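Local coordinates for putative exported protein (Peptoclostridium difficile, PDB 5TTA), which is of unknown function but is made with a signal sequence, is probably exported, and belongs to the DUF5780 family of the E-set clan, at residues Ala225-Asn228 / Trp229-Ser232. Sequence-based numbering, arbitrary orientation.
Sequences AYEN and WLKS
Trp229 meets Ala225 and Tyr226 in two ways, through its backbone and through its indole. Its N donates to Ala225 O at 3.1 Å, while its CE3 lies 4.1 Å from Tyr226 CE1, which approaches the CE3-CZ3 side of the indole obliquely. The two ring planes differ by 28°, but the centroid of the Tyr226 ring and that of the Trp229 six-membered ring are 6.0 Å apart, too far slid for a real stack. Both side chains leave the helix with CG anti to the backbone N (chi1 near 175°), which sets the rings side by side; contacts of both with Cys209 place them on the same sheet. Tyr226 OH is hydrogen-bonded to Thr78 OG1 of strand 72-82, and Trp229 NE1 to Tyr246 OH, beyond helix 240-244, so each ring is tethered at its polar atom. Leu230 follows with a nearly straight bond from its N to Tyr226 O (2.9 Å, 173° at the hydrogen), and its isobutyl group runs beside the phenol, CD2 lying 4.0 Å from Tyr226 OH. The turn continues as Lys231 N donates to Glu227 O at 3.0 Å. Ser232 grips Asn228 O with two donors arriving from opposite faces of the carbonyl plane: N at 2.8 Å, and OG, well above the plane, at 3.0 Å. Four successive i to i+4 bonds, with Tyr226 and Trp229 resting on the sheet, mark an amphipathic alpha-helix packed on antiparallel strands.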
loop_
_atom_site.group_PDB
_atom_site.type_symbol
_atom_site.label_atom_id
_atom_site.label_comp_id
_atom_site.label_asym_id
_atom_site.label_seq_id
_atom_site.Cartn_x
_atom_site.Cartn_y
_atom_site.Cartn_z
ATOM N N ALA A 225 -19.671 25.917 -9.835
ATOM C CA ALA A 225 -19.123 27.220 -10.181
ATOM C C ALA A 225 -17.650 27.168 -10.575
ATOM O O ALA A 225 -17.103 28.194 -10.999
ATOM C CB ALA A 225 -19.291 28.180 -9.004
ATOM N N TYR A 226 -16.995 26.009 -10.448
ATOM C CA TYR A 226 -15.546 25.947 -10.652
ATOM C C TYR A 226 -15.119 26.344 -12.065
ATOM O O TYR A 226 -14.136 27.076 -12.246
ATOM C CB TYR A 226 -15.037 24.548 -10.328
ATOM C CG TYR A 226 -13.558 24.381 -10.627
ATOM C CD1 TYR A 226 -12.595 24.827 -9.732
ATOM C CD2 TYR A 226 -13.134 23.741 -11.783
ATOM C CE1 TYR A 226 -11.240 24.673 -10.005
ATOM C CE2 TYR A 226 -11.791 23.582 -12.065
ATOM C CZ TYR A 226 -10.851 24.044 -11.165
ATOM O OH TYR A 226 -9.517 23.876 -11.440
ATOM N N GLU A 227 -15.787 25.823 -13.094
ATOM C CA GLU A 227 -15.280 26.101 -14.436
ATOM C C GLU A 227 -15.317 27.595 -14.723
ATOM O O GLU A 227 -14.369 28.143 -15.299
ATOM C CB GLU A 227 -16.060 25.317 -15.494
ATOM C CG GLU A 227 -15.650 23.853 -15.605
ATOM C CD GLU A 227 -14.141 23.655 -15.779
ATOM O OE1 GLU A 227 -13.590 22.698 -15.185
ATOM O OE2 GLU A 227 -13.502 24.447 -16.511
ATOM N N ASN A 228 -16.388 28.269 -14.288
ATOM C CA ASN A 228 -16.507 29.716 -14.457
ATOM C C ASN A 228 -15.394 30.445 -13.726
ATOM O O ASN A 228 -14.822 31.412 -14.247
ATOM C CB ASN A 228 -17.861 30.223 -13.935
ATOM C CG ASN A 228 -19.036 29.730 -14.745
ATOM O OD1 ASN A 228 -18.899 29.348 -15.908
ATOM N ND2 ASN A 228 -20.217 29.749 -14.130
ATOM N N TRP A 229 -15.101 30.013 -12.498
ATOM C CA TRP A 229 -14.048 30.654 -11.716
ATOM C C TRP A 229 -12.708 30.542 -12.442
ATOM O O TRP A 229 -11.996 31.533 -12.623
ATOM C CB TRP A 229 -13.990 30.005 -10.322
ATOM C CG TRP A 229 -12.867 30.456 -9.439
ATOM C CD1 TRP A 229 -12.885 31.493 -8.548
ATOM C CD2 TRP A 229 -11.556 29.886 -9.364
ATOM N NE1 TRP A 229 -11.662 31.602 -7.926
ATOM C CE2 TRP A 229 -10.833 30.620 -8.395
ATOM C CE3 TRP A 229 -10.930 28.797 -9.995
ATOM C CZ2 TRP A 229 -9.505 30.308 -8.048
ATOM C CZ3 TRP A 229 -9.625 28.494 -9.666
ATOM C CH2 TRP A 229 -8.921 29.249 -8.688
ATOM N N LEU A 230 -12.372 29.338 -12.899
ATOM C CA LEU A 230 -11.116 29.141 -13.602
ATOM C C LEU A 230 -11.056 30.011 -14.852
ATOM O O LEU A 230 -10.039 30.655 -15.124
ATOM C CB LEU A 230 -10.946 27.665 -13.940
ATOM C CG LEU A 230 -9.566 27.250 -14.440
ATOM C CD1 LEU A 230 -8.535 27.384 -13.309
ATOM C CD2 LEU A 230 -9.592 25.814 -14.978
ATOM N N LYS A 231 -12.155 30.073 -15.605
ATOM C CA LYS A 231 -12.145 30.869 -16.827
ATOM C C LYS A 231 -12.020 32.364 -16.517
ATOM O O LYS A 231 -11.317 33.090 -17.225
ATOM C CB LYS A 231 -13.400 30.563 -17.651
ATOM C CG LYS A 231 -13.491 31.309 -18.996
ATOM C CD LYS A 231 -12.179 31.226 -19.786
ATOM C CE LYS A 231 -11.817 29.793 -20.177
ATOM N NZ LYS A 231 -10.645 29.743 -21.098
ATOM N N SER A 232 -12.668 32.834 -15.448
ATOM C CA SER A 232 -12.592 34.254 -15.113
ATOM C C SER A 232 -11.200 34.682 -14.657
ATOM O O SER A 232 -10.791 35.824 -14.910
ATOM C CB SER A 232 -13.603 34.581 -14.020
ATOM O OG SER A 232 -14.920 34.358 -14.475
#